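Local coordinates for protein thermophilic dibenzothiophene desulfurization enzyme C (Paenibacillus sp. A11-2, PDB 5XDC) that probably catalyses the FMNH2- and oxygen-dependent oxidation of dibenzothiophene to its 5-oxide and then to the 5,5-dioxide, at residues G206-D211 / F378-R383; G261-A266 / I353-R358; A76-A81 / F255-L260. One frame throughout, in Å; residues are numbered along the deposited sequence.

The three contacts lie close together, with centres 12 to 13 Å apart. Interactions 2 and 3 share helix 247-276: its earlier part, 255-260, meets helix 70-83, and its later part, 261-266, meets helix 331-363. Interaction 3 closes before interaction 2 opens. Interaction 1 links a loop before strand 215-217 to helix 376-385, so it spans interaction 2 and crosses interaction 3. Interactions 1 and 2 touch, for example where Phe378 rests on 261-266, and both touch a second subunit. Interaction 1 joins the middle and C-terminal regions of the acyl-CoA dehydrogenase-like fold at the indole pocket. Interaction 3 joins the N-terminal and C-terminal regions, and interaction 2 packs within the C-terminal region.

Interaction 1: residues G206-D211 / F378-R383; sequences GMRQTD and FWRDAR
Gly206 brings its backbone close against helix 376-385, with Gly206 CA 4.1 Å from Asp381 CA. The motif is a loop that docks on a helix flank and then folds into a type I beta turn, Met207 to Thr210. The loop belongs to the middle domain of an acyl-CoA dehydrogenase-like fold, and the helix to its C-terminal domain. The glycine backbone lies directly against the helix. Gly206 CA makes a CA-H...O contact with Arg380 O at 3.5 Å.

Asp381 carries the polar grip. Its CG stands beside the backbone N (chi1 -71°), and the carboxylate end comes round to the loop amide. Met207 N donates to Asp381 OD1 at 2.8 Å, with 162° at the hydrogen. The donor arrives on the anti side of OD1, 31° out of the carboxylate plane. A water also donates to Asp381 OD1 at 2.7 Å and accepts from Arg208 N at 3.0 Å. One oxygen thus serves two successive amides, one of them through water. With an alanine at Asp381, the Met207 amide would probably lose its acceptor and the bridging water its link to the helix.

Met207 runs alongside the helix, its CG 3.9 Å from Asp381 O, and its side chain also touches the bound indole. Arg208 CD lies 4.0 Å from Arg380 NH1, and the two guanidinium groups are steeply inclined to each other. Arg208 bonds to Ser204 O and pairs with Asp203; Arg380 pairs with Asp376 and Glu36. Thr210, another indole-pocket residue, closes the turn, its OG1 donating to Met207 O at 2.9 Å.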
ATOM      1  N   GLY B 206      16.290   5.115  18.294  1.00 11.93           N
ATOM      2  CA  GLY B 206      15.317   6.030  18.840  1.00 11.74           C
ATOM      3  C   GLY B 206      14.956   5.615  20.255  1.00 11.67           C
ATOM      4  O   GLY B 206      15.527   4.679  20.810  1.00 13.33           O
ATOM      5  N   MET B 207      13.984   6.325  20.821  1.00 12.36           N
ATOM      6  CA  MET B 207      13.678   6.175  22.248  1.00 10.96           C
ATOM      7  C   MET B 207      14.953   6.305  23.084  1.00 11.06           C
ATOM      8  O   MET B 207      15.188   5.563  24.038  1.00 13.03           O
ATOM      9  CB  MET B 207      12.977   4.845  22.524  1.00 14.15           C
ATOM     10  CG  MET B 207      11.578   4.740  21.891  1.00 20.50           C
ATOM     11  SD  MET B 207      10.490   6.036  22.559  1.00 19.42           S
ATOM     12  CE  MET B 207       8.891   5.460  21.975  1.00 19.48           C
ATOM     13  N   ARG B 208      15.763   7.300  22.742  1.00 12.61           N
ATOM     14  CA  ARG B 208      17.141   7.355  23.216  1.00 14.37           C
ATOM     15  C   ARG B 208      17.263   7.752  24.684  1.00 15.68           C
ATOM     16  O   ARG B 208      18.333   7.535  25.272  1.00 15.31           O
ATOM     17  CB  ARG B 208      17.943   8.331  22.356  1.00 13.04           C
ATOM     18  CG  ARG B 208      18.286   7.761  20.978  1.00 14.58           C
ATOM     19  CD  ARG B 208      19.191   8.679  20.179  1.00 17.39           C
ATOM     20  NE  ARG B 208      20.361   9.123  20.929  1.00 15.52           N
ATOM     21  CZ  ARG B 208      21.436   8.383  21.177  1.00 15.07           C
ATOM     22  NH1 ARG B 208      21.515   7.129  20.756  1.00 14.75           N
ATOM     23  NH2 ARG B 208      22.439   8.905  21.859  1.00 19.85           N
ATOM     24  N   GLN B 209      16.223   8.341  25.288  1.00 13.20           N
ATOM     25  CA  GLN B 209      16.264   8.749  26.690  1.00 13.19           C
ATOM     26  C   GLN B 209      15.345   7.910  27.582  1.00 14.14           C
ATOM     27  O   GLN B 209      14.926   8.369  28.646  1.00 17.00           O
ATOM     28  CB  GLN B 209      15.933  10.239  26.823  1.00 14.45           C
ATOM     29  CG  GLN B 209      17.040  11.135  26.264  1.00 15.23           C
ATOM     30  CD  GLN B 209      17.008  12.539  26.834  1.00 15.96           C
ATOM     31  OE1 GLN B 209      16.049  13.295  26.627  1.00 16.76           O
ATOM     32  NE2 GLN B 209      18.054  12.893  27.578  1.00 17.15           N
ATOM     33  N   THR B 210      15.072   6.667  27.192  1.00 14.04           N
ATOM     34  CA  THR B 210      14.221   5.790  27.986  1.00 12.61           C
ATOM     35  C   THR B 210      15.009   4.901  28.939  1.00 14.27           C
ATOM     36  O   THR B 210      14.397   4.118  29.672  1.00 13.62           O
ATOM     37  CB  THR B 210      13.346   4.906  27.088  1.00 13.27           C
ATOM     38  OG1 THR B 210      14.159   4.041  26.280  1.00 13.39           O
ATOM     39  CG2 THR B 210      12.434   5.778  26.208  1.00 15.05           C
ATOM     40  N   ASP B 211      16.338   4.991  28.944  1.00 13.18           N
ATOM     41  CA  ASP B 211      17.194   4.154  29.790  1.00 14.32           C
ATOM     42  C   ASP B 211      16.730   2.699  29.836  1.00 15.88           C
ATOM     43  O   ASP B 211      16.494   2.108  30.896  1.00 16.54           O
ATOM     44  CB  ASP B 211      17.291   4.750  31.182  1.00 15.67           C
ATOM     45  CG  ASP B 211      18.443   5.719  31.295  1.00 20.26           C
ATOM     46  OD1 ASP B 211      19.613   5.263  31.233  1.00 30.23           O
ATOM     47  OD2 ASP B 211      18.166   6.907  31.433  1.00 22.03           O
ATOM     48  N   PHE B 378      11.213  11.417  14.692  1.00 12.48           N
ATOM     49  CA  PHE B 378       9.913  10.757  14.786  1.00 14.23           C
ATOM     50  C   PHE B 378       9.968   9.341  14.218  1.00 11.34           C
ATOM     51  O   PHE B 378       9.528   8.381  14.865  1.00 12.14           O
ATOM     52  CB  PHE B 378       8.854  11.593  14.066  1.00 15.72           C
ATOM     53  CG  PHE B 378       8.613  12.948  14.689  1.00 11.74           C
ATOM     54  CD1 PHE B 378       7.814  13.074  15.821  1.00 11.70           C
ATOM     55  CD2 PHE B 378       9.156  14.096  14.127  1.00 14.10           C
ATOM     56  CE1 PHE B 378       7.580  14.318  16.390  1.00 14.64           C
ATOM     57  CE2 PHE B 378       8.925  15.343  14.682  1.00 15.51           C
ATOM     58  CZ  PHE B 378       8.145  15.451  15.827  1.00 13.56           C
ATOM     59  N   TRP B 379      10.539   9.181  13.022  1.00 11.81           N
ATOM     60  CA  TRP B 379      10.707   7.846  12.462  1.00  9.82           C
ATOM     61  C   TRP B 379      11.610   7.000  13.344  1.00 11.77           C
ATOM     62  O   TRP B 379      11.314   5.831  13.597  1.00 11.64           O
ATOM     63  CB  TRP B 379      11.261   7.926  11.042  1.00 13.43           C
ATOM     64  CG  TRP B 379      11.585   6.571  10.450  1.00 11.30           C
ATOM     65  CD1 TRP B 379      10.725   5.727   9.821  1.00 11.49           C
ATOM     66  CD2 TRP B 379      12.855   5.918  10.449  1.00 13.61           C
ATOM     67  NE1 TRP B 379      11.377   4.574   9.434  1.00 12.69           N
ATOM     68  CE2 TRP B 379      12.688   4.671   9.808  1.00 11.59           C
ATOM     69  CE3 TRP B 379      14.121   6.265  10.923  1.00 13.76           C
ATOM     70  CZ2 TRP B 379      13.732   3.781   9.623  1.00 13.11           C
ATOM     71  CZ3 TRP B 379      15.158   5.369  10.745  1.00 11.93           C
ATOM     72  CH2 TRP B 379      14.959   4.148  10.095  1.00 13.13           C
ATOM     73  N   ARG B 380      12.712   7.570  13.834  1.00 10.59           N
ATOM     74  CA  ARG B 380      13.617   6.772  14.662  1.00 13.74           C
ATOM     75  C   ARG B 380      12.914   6.266  15.924  1.00 10.28           C
ATOM     76  O   ARG B 380      13.048   5.093  16.294  1.00 11.70           O
ATOM     77  CB  ARG B 380      14.855   7.585  15.031  1.00 11.99           C
ATOM     78  CG  ARG B 380      15.827   7.775  13.875  1.00 12.38           C
ATOM     79  CD  ARG B 380      17.142   8.350  14.349  1.00 13.14           C
ATOM     80  NE  ARG B 380      17.075   9.777  14.623  1.00 12.25           N
ATOM     81  CZ  ARG B 380      17.038  10.330  15.837  1.00 12.81           C
ATOM     82  NH1 ARG B 380      17.032   9.585  16.928  1.00 14.32           N
ATOM     83  NH2 ARG B 380      16.985  11.642  15.960  1.00 13.73           N
ATOM     84  N   ASP B 381      12.154   7.130  16.583  1.00 12.66           N
ATOM     85  CA  ASP B 381      11.457   6.742  17.805  1.00 10.15           C
ATOM     86  C   ASP B 381      10.417   5.673  17.520  1.00  9.91           C
ATOM     87  O   ASP B 381      10.369   4.632  18.186  1.00 13.21           O
ATOM     88  CB  ASP B 381      10.808   7.967  18.431  1.00 10.58           C
ATOM     89  CG  ASP B 381      11.816   8.923  19.037  1.00 13.71           C
ATOM     90  OD1 ASP B 381      12.945   8.490  19.367  1.00 12.72           O
ATOM     91  OD2 ASP B 381      11.471  10.115  19.190  1.00 13.77           O
ATOM     92  N   ALA B 382       9.582   5.910  16.510  1.00 11.20           N
ATOM     93  CA  ALA B 382       8.548   4.950  16.164  1.00 12.98           C
ATOM     94  C   ALA B 382       9.149   3.656  15.651  1.00 11.64           C
ATOM     95  O   ALA B 382       8.700   2.572  16.037  1.00 11.31           O
ATOM     96  CB  ALA B 382       7.612   5.552  15.119  1.00 13.34           C
ATOM     97  N   ARG B 383      10.143   3.742  14.760  1.00 12.45           N
ATOM     98  CA  ARG B 383      10.718   2.525  14.189  1.00 10.72           C
ATOM     99  C   ARG B 383      11.328   1.649  15.277  1.00  9.84           C
ATOM    100  O   ARG B 383      11.270   0.415  15.200  1.00 12.06           O
ATOM    101  CB  ARG B 383      11.773   2.879  13.130  1.00 12.96           C
ATOM    102  CG  ARG B 383      12.482   1.694  12.470  1.00 10.96           C
ATOM    103  CD  ARG B 383      11.563   0.867  11.595  1.00 12.74           C
ATOM    104  NE  ARG B 383      10.591   0.117  12.383  1.00 11.88           N
ATOM    105  CZ  ARG B 383       9.622  -0.628  11.873  1.00 13.62           C
ATOM    106  NH1 ARG B 383       9.512  -0.785  10.563  1.00 12.99           N
ATOM    107  NH2 ARG B 383       8.746  -1.227  12.679  1.00 15.11           N
TER
HETATM  108  O   HOH W   1      14.969   9.465  20.789  1.00 13.82           O

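Interaction 2: residues G261-A266 / I353-R358; sequences GIARGA and IELTSR
Leu355 and Thr356 meet helix 247-276 through different first torsions. Leu355 has CG anti to its own backbone N (chi1 173°), and this carries both methyls across to Ala263 and Ala266. Thr356 has OG1 between the backbone N and the carbonyl carbon (chi1 55°). That turns the hydroxyl back to Val352 O of its own helix, while CG2 comes to face Ala266.

The two Leu355 methyls divide the work. Leu355 CD1 sits 4.1 Å from Ala263 CB. Leu355 CD2 comes within 3.5 Å of Ala266 CB, the closest apolar approach here, and also lies 3.7 Å from Ala263 O. The fork of Leu355 therefore straddles one turn of the facing helix. Ala266 CB in turn has a second neighbour, Thr356 CG2, at 3.9 Å. Ile262 lies at the margin, where Ile262 CG2 approaches Thr356 CG2 at 4.3 Å.

The helix segments run in nearly the same direction, 24° apart, with their axes 9.5 Å from each other at closest approach. Both belong to the helical C-terminal domain of the acyl-CoA dehydrogenase fold. Phe378 of helix 376-385 packs on Ala266 and Thr356, and Phe302 of helix 293-324 packs on Leu355. Next to Thr356 in the chain, Ser357 is hydrogen-bonded to Trp379 of a second subunit.

The contact is buried. Its one polar side chain, Thr356, spends its hydroxyl within its own helix and offers only carbon to its neighbour. With no hydrogen bond crossing between the segments, their pairing depends on the fit of the methyl groups.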
ATOM      1  N   GLY B 261       0.656   9.258  19.359  1.00 12.96           N
ATOM      2  CA  GLY B 261       1.245  10.532  19.727  1.00 13.42           C
ATOM      3  C   GLY B 261       2.406  10.927  18.830  1.00 14.55           C
ATOM      4  O   GLY B 261       2.506  12.079  18.390  1.00 14.21           O
ATOM      5  N   ILE B 262       3.295   9.981  18.542  1.00 11.10           N
ATOM      6  CA  ILE B 262       4.405  10.264  17.631  1.00 12.05           C
ATOM      7  C   ILE B 262       3.865  10.679  16.270  1.00 12.23           C
ATOM      8  O   ILE B 262       4.341  11.645  15.667  1.00 13.74           O
ATOM      9  CB  ILE B 262       5.340   9.046  17.519  1.00 12.21           C
ATOM     10  CG1 ILE B 262       6.058   8.792  18.842  1.00 12.59           C
ATOM     11  CG2 ILE B 262       6.347   9.250  16.389  1.00 13.93           C
ATOM     12  CD1 ILE B 262       6.745   7.457  18.903  1.00 14.63           C
ATOM     13  N   ALA B 263       2.838   9.970  15.787  1.00 13.10           N
ATOM     14  CA  ALA B 263       2.242  10.274  14.490  1.00 12.35           C
ATOM     15  C   ALA B 263       1.685  11.690  14.455  1.00 12.36           C
ATOM     16  O   ALA B 263       1.878  12.420  13.476  1.00 13.90           O
ATOM     17  CB  ALA B 263       1.145   9.264  14.165  1.00 13.91           C
ATOM     18  N   ARG B 264       0.954  12.085  15.500  1.00 10.91           N
ATOM     19  CA  ARG B 264       0.391  13.431  15.542  1.00 12.74           C
ATOM     20  C   ARG B 264       1.494  14.479  15.626  1.00 13.72           C
ATOM     21  O   ARG B 264       1.457  15.486  14.915  1.00 14.33           O
ATOM     22  CB  ARG B 264      -0.586  13.569  16.710  1.00 17.91           C
ATOM     23  CG  ARG B 264      -1.135  14.990  16.859  1.00 18.07           C
ATOM     24  CD  ARG B 264      -2.420  15.041  17.693  1.00 21.67           C
ATOM     25  NE  ARG B 264      -3.585  14.526  16.959  1.00 22.33           N
ATOM     26  CZ  ARG B 264      -4.310  15.227  16.088  1.00 27.87           C
ATOM     27  NH1 ARG B 264      -4.000  16.490  15.811  1.00 27.37           N
ATOM     28  NH2 ARG B 264      -5.354  14.654  15.481  1.00 21.40           N
ATOM     29  N   GLY B 265       2.506  14.242  16.460  1.00 13.77           N
ATOM     30  CA  GLY B 265       3.601  15.195  16.550  1.00 16.61           C
ATOM     31  C   GLY B 265       4.344  15.352  15.237  1.00 13.77           C
ATOM     32  O   GLY B 265       4.702  16.465  14.840  1.00 13.04           O
ATOM     33  N   ALA B 266       4.592  14.236  14.554  1.00 12.12           N
ATOM     34  CA  ALA B 266       5.265  14.273  13.262  1.00 13.16           C
ATOM     35  C   ALA B 266       4.444  15.054  12.240  1.00 14.20           C
ATOM     36  O   ALA B 266       4.979  15.872  11.484  1.00 12.91           O
ATOM     37  CB  ALA B 266       5.507  12.848  12.775  1.00 12.66           C
ATOM     38  N   ILE B 353       4.654   4.366  11.090  1.00 11.84           N
ATOM     39  CA  ILE B 353       5.851   3.996  10.337  1.00 11.06           C
ATOM     40  C   ILE B 353       5.795   4.578   8.921  1.00 12.55           C
ATOM     41  O   ILE B 353       6.806   5.066   8.401  1.00 12.71           O
ATOM     42  CB  ILE B 353       6.027   2.464  10.331  1.00 13.11           C
ATOM     43  CG1 ILE B 353       6.356   1.936  11.740  1.00 13.92           C
ATOM     44  CG2 ILE B 353       7.111   2.019   9.343  1.00 17.15           C
ATOM     45  CD1 ILE B 353       7.624   2.510  12.369  1.00 14.29           C
ATOM     46  N   GLU B 354       4.614   4.568   8.289  1.00 12.85           N
ATOM     47  CA  GLU B 354       4.468   5.148   6.950  1.00 13.10           C
ATOM     48  C   GLU B 354       4.613   6.661   6.991  1.00 12.39           C
ATOM     49  O   GLU B 354       5.351   7.251   6.198  1.00 14.43           O
ATOM     50  CB  GLU B 354       3.101   4.776   6.354  1.00 11.02           C
ATOM     51  CG  GLU B 354       2.954   3.325   6.025  1.00 18.81           C
ATOM     52  CD  GLU B 354       1.597   2.989   5.414  1.00 47.89           C
ATOM     53  OE1 GLU B 354       0.758   3.905   5.266  1.00 34.03           O
ATOM     54  OE2 GLU B 354       1.372   1.802   5.083  1.00 46.01           O
ATOM     55  N   LEU B 355       3.917   7.304   7.927  1.00 10.99           N
ATOM     56  CA  LEU B 355       3.821   8.757   7.980  1.00 14.95           C
ATOM     57  C   LEU B 355       5.169   9.410   8.279  1.00 14.86           C
ATOM     58  O   LEU B 355       5.539  10.415   7.653  1.00 12.60           O
ATOM     59  CB  LEU B 355       2.777   9.096   9.043  1.00 18.38           C
ATOM     60  CG  LEU B 355       2.454  10.480   9.544  1.00 26.50           C
ATOM     61  CD1 LEU B 355       1.078  10.376  10.243  1.00 21.51           C
ATOM     62  CD2 LEU B 355       3.523  10.978  10.502  1.00 16.99           C
ATOM     63  N   THR B 356       5.917   8.864   9.231  1.00 12.42           N
ATOM     64  CA  THR B 356       7.149   9.522   9.642  1.00 11.53           C
ATOM     65  C   THR B 356       8.204   9.479   8.550  1.00 12.57           C
ATOM     66  O   THR B 356       9.115  10.316   8.556  1.00 13.92           O
ATOM     67  CB  THR B 356       7.695   8.904  10.934  1.00 12.98           C
ATOM     68  OG1 THR B 356       7.867   7.492  10.784  1.00 12.72           O
ATOM     69  CG2 THR B 356       6.751   9.187  12.094  1.00 12.82           C
ATOM     70  N   SER B 357       8.076   8.547   7.608  1.00 13.36           N
ATOM     71  CA  SER B 357       8.973   8.452   6.465  1.00 13.44           C
ATOM     72  C   SER B 357       8.442   9.240   5.274  1.00 13.54           C
ATOM     73  O   SER B 357       9.175  10.026   4.667  1.00 14.42           O
ATOM     74  CB  SER B 357       9.168   6.984   6.075  1.00 12.71           C
ATOM     75  OG  SER B 357       9.932   6.885   4.898  1.00 14.85           O
ATOM     76  N   ARG B 358       7.163   9.066   4.943  1.00 14.01           N
ATOM     77  CA  ARG B 358       6.638   9.630   3.706  1.00 14.76           C
ATOM     78  C   ARG B 358       6.391  11.129   3.781  1.00 12.74           C
ATOM     79  O   ARG B 358       6.320  11.777   2.734  1.00 13.46           O
ATOM     80  CB  ARG B 358       5.340   8.916   3.323  1.00 16.68           C
ATOM     81  CG  ARG B 358       5.578   7.495   2.822  1.00 23.80           C
ATOM     82  CD  ARG B 358       4.262   6.772   2.607  1.00 40.63           C
ATOM     83  NE  ARG B 358       4.456   5.338   2.421  1.00 43.66           N
ATOM     84  CZ  ARG B 358       3.474   4.444   2.413  1.00 47.00           C
ATOM     85  NH1 ARG B 358       2.213   4.833   2.579  1.00 36.12           N
ATOM     86  NH2 ARG B 358       3.754   3.157   2.231  1.00 55.33           N
TER

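Interaction 3: residues A76-A81 / F255-L260; sequences AIAEIA and FTHLYL
Leu258 sets one methyl, CD2, between two residues of helix 70-83. Leu258 CD2 lies 3.7 Å from Ile77 CG2 and 4.0 Å from Ala81 CB. Its CB points away from that helix, but with CG placed beside the backbone N (chi1 -64°) the end of the chain comes back to the contact. Ile77 and Ala81 are one helical turn apart, so the methyl rests across that turn.

Ala78 meets His257 through both its CA and its CB. Ala78 CA makes a CA-H...O contact to His257 O at 3.5 Å. Its CB meets the edge of the His257 imidazole, near the ring plane. Ile77 CG2 also reaches His257 CB at 4.3 Å. The small alanines suit the closeness of the helix segments, whose axes come within 7.7 Å at an angle of 39°.

Further out, His257 ND1 is hydrogen-bonded to Leu253 O of its own helix, and its ring stacks with Tyr74. Phe91 of helix 85-104 packs on Ile77. The side chain of Leu258 lies about 5 Å from that of Tyr93, an FMN-binding residue.

The contact joins the N-terminal and C-terminal helical domains. Apolar packing and one CA-H...O contact join the segments, so the pairing depends on close fit rather than on conventional hydrogen bonds.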
ATOM      1  N   ALA B  76      -3.078  11.646  27.996  1.00 12.75           N
ATOM      2  CA  ALA B  76      -1.880  12.323  28.478  1.00 12.30           C
ATOM      3  C   ALA B  76      -0.621  11.668  27.919  1.00 11.92           C
ATOM      4  O   ALA B  76       0.341  12.359  27.573  1.00 14.73           O
ATOM      5  CB  ALA B  76      -1.843  12.320  30.007  1.00 14.32           C
ATOM      6  N   ILE B  77      -0.609  10.336  27.839  1.00 13.73           N
ATOM      7  CA  ILE B  77       0.532   9.625  27.252  1.00 13.68           C
ATOM      8  C   ILE B  77       0.749  10.079  25.816  1.00 13.51           C
ATOM      9  O   ILE B  77       1.874  10.387  25.403  1.00 14.13           O
ATOM     10  CB  ILE B  77       0.307   8.103  27.321  1.00 12.04           C
ATOM     11  CG1 ILE B  77       0.399   7.588  28.764  1.00 12.58           C
ATOM     12  CG2 ILE B  77       1.326   7.358  26.456  1.00 14.55           C
ATOM     13  CD1 ILE B  77      -0.148   6.200  28.967  1.00 14.42           C
ATOM     14  N   ALA B  78      -0.319  10.076  25.018  1.00 13.48           N
ATOM     15  CA  ALA B  78      -0.198  10.483  23.618  1.00 13.92           C
ATOM     16  C   ALA B  78       0.268  11.927  23.503  1.00 15.07           C
ATOM     17  O   ALA B  78       1.091  12.261  22.639  1.00 14.42           O
ATOM     18  CB  ALA B  78      -1.530  10.279  22.889  1.00 14.22           C
ATOM     19  N   GLU B  79      -0.234  12.803  24.371  1.00 13.73           N
ATOM     20  CA  GLU B  79       0.148  14.209  24.286  1.00 14.02           C
ATOM     21  C   GLU B  79       1.631  14.375  24.585  1.00 16.47           C
ATOM     22  O   GLU B  79       2.356  15.061  23.854  1.00 15.59           O
ATOM     23  CB  GLU B  79      -0.703  15.035  25.251  1.00 17.16           C
ATOM     24  CG  GLU B  79      -0.327  16.507  25.330  1.00 17.01           C
ATOM     25  CD  GLU B  79      -0.497  17.243  24.014  1.00 22.44           C
ATOM     26  OE1 GLU B  79       0.257  18.211  23.770  1.00 26.68           O
ATOM     27  OE2 GLU B  79      -1.358  16.840  23.205  1.00 23.43           O
ATOM     28  N   ILE B  80       2.104  13.744  25.657  1.00 14.58           N
ATOM     29  CA  ILE B  80       3.518  13.867  25.991  1.00 13.29           C
ATOM     30  C   ILE B  80       4.370  13.223  24.908  1.00 12.65           C
ATOM     31  O   ILE B  80       5.407  13.766  24.519  1.00 13.90           O
ATOM     32  CB  ILE B  80       3.795  13.264  27.380  1.00 12.40           C
ATOM     33  CG1 ILE B  80       3.112  14.132  28.443  1.00 15.86           C
ATOM     34  CG2 ILE B  80       5.276  13.189  27.647  1.00 14.53           C
ATOM     35  CD1 ILE B  80       3.171  13.583  29.850  1.00 18.26           C
ATOM     36  N   ALA B  81       3.957  12.052  24.424  1.00 14.73           N
ATOM     37  CA  ALA B  81       4.744  11.361  23.411  1.00 12.38           C
ATOM     38  C   ALA B  81       4.876  12.195  22.143  1.00 12.57           C
ATOM     39  O   ALA B  81       5.893  12.100  21.452  1.00 14.77           O
ATOM     40  CB  ALA B  81       4.113  10.016  23.069  1.00 14.19           C
ATOM     41  N   PHE B 255       1.278   1.369  24.464  1.00 12.86           N
ATOM     42  CA  PHE B 255       2.152   1.448  23.298  1.00 13.88           C
ATOM     43  C   PHE B 255       1.423   2.082  22.121  1.00 10.83           C
ATOM     44  O   PHE B 255       1.986   2.915  21.394  1.00 12.71           O
ATOM     45  CB  PHE B 255       2.650   0.056  22.916  1.00 11.32           C
ATOM     46  CG  PHE B 255       3.431  -0.661  24.003  1.00 14.08           C
ATOM     47  CD1 PHE B 255       4.023   0.038  25.029  1.00 14.32           C
ATOM     48  CD2 PHE B 255       3.585  -2.045  23.955  1.00 14.65           C
ATOM     49  CE1 PHE B 255       4.755  -0.627  26.015  1.00 18.50           C
ATOM     50  CE2 PHE B 255       4.312  -2.716  24.936  1.00 15.56           C
ATOM     51  CZ  PHE B 255       4.897  -1.997  25.967  1.00 16.79           C
ATOM     52  N   THR B 256       0.165   1.684  21.913  1.00 11.57           N
ATOM     53  CA  THR B 256      -0.637   2.234  20.826  1.00 13.42           C
ATOM     54  C   THR B 256      -0.695   3.752  20.898  1.00 14.58           C
ATOM     55  O   THR B 256      -0.559   4.443  19.883  1.00 12.87           O
ATOM     56  CB  THR B 256      -2.047   1.643  20.881  1.00 12.47           C
ATOM     57  OG1 THR B 256      -1.986   0.230  20.711  1.00 12.24           O
ATOM     58  CG2 THR B 256      -2.934   2.212  19.780  1.00 16.68           C
ATOM     59  N   HIS B 257      -0.886   4.298  22.101  1.00 12.11           N
ATOM     60  CA  HIS B 257      -0.942   5.742  22.257  1.00 11.97           C
ATOM     61  C   HIS B 257       0.426   6.414  22.104  1.00 12.34           C
ATOM     62  O   HIS B 257       0.488   7.589  21.723  1.00 12.81           O
ATOM     63  CB  HIS B 257      -1.581   6.057  23.605  1.00 12.05           C
ATOM     64  CG  HIS B 257      -3.070   5.897  23.593  1.00 10.08           C
ATOM     65  ND1 HIS B 257      -3.692   4.678  23.749  1.00 14.02           N
ATOM     66  CD2 HIS B 257      -4.059   6.797  23.374  1.00 15.80           C
ATOM     67  CE1 HIS B 257      -5.002   4.838  23.649  1.00 13.46           C
ATOM     68  NE2 HIS B 257      -5.250   6.113  23.419  1.00 14.58           N
ATOM     69  N   LEU B 258       1.529   5.711  22.384  1.00 12.54           N
ATOM     70  CA  LEU B 258       2.835   6.241  22.008  1.00 12.30           C
ATOM     71  C   LEU B 258       2.905   6.441  20.504  1.00 10.48           C
ATOM     72  O   LEU B 258       3.356   7.491  20.027  1.00 12.78           O
ATOM     73  CB  LEU B 258       3.953   5.291  22.448  1.00 13.30           C
ATOM     74  CG  LEU B 258       4.137   5.053  23.949  1.00 15.02           C
ATOM     75  CD1 LEU B 258       5.290   4.108  24.171  1.00 15.22           C
ATOM     76  CD2 LEU B 258       4.367   6.381  24.673  1.00 14.39           C
ATOM     77  N   TYR B 259       2.429   5.449  19.746  1.00 11.32           N
ATOM     78  CA  TYR B 259       2.516   5.512  18.289  1.00 10.98           C
ATOM     79  C   TYR B 259       1.588   6.579  17.731  1.00 14.07           C
ATOM     80  O   TYR B 259       1.978   7.336  16.832  1.00 12.81           O
ATOM     81  CB  TYR B 259       2.221   4.141  17.676  1.00 11.49           C
ATOM     82  CG  TYR B 259       3.036   3.018  18.282  1.00 10.74           C
ATOM     83  CD1 TYR B 259       4.263   3.253  18.893  1.00 12.38           C
ATOM     84  CD2 TYR B 259       2.569   1.729  18.248  1.00 10.41           C
ATOM     85  CE1 TYR B 259       4.969   2.231  19.475  1.00 12.87           C
ATOM     86  CE2 TYR B 259       3.276   0.697  18.831  1.00 13.85           C
ATOM     87  CZ  TYR B 259       4.470   0.962  19.459  1.00 12.05           C
ATOM     88  OH  TYR B 259       5.146  -0.083  20.034  1.00 13.35           O
ATOM     89  N   LEU B 260       0.367   6.685  18.262  1.00 11.30           N
ATOM     90  CA  LEU B 260      -0.524   7.761  17.819  1.00 13.62           C
ATOM     91  C   LEU B 260       0.032   9.132  18.188  1.00 12.15           C
ATOM     92  O   LEU B 260      -0.094  10.090  17.420  1.00 13.10           O
ATOM     93  CB  LEU B 260      -1.914   7.573  18.421  1.00 12.29           C
ATOM     94  CG  LEU B 260      -2.632   6.299  18.000  1.00 13.88           C
ATOM     95  CD1 LEU B 260      -3.926   6.149  18.803  1.00 16.74           C
ATOM     96  CD2 LEU B 260      -2.952   6.329  16.513  1.00 17.05           C
TER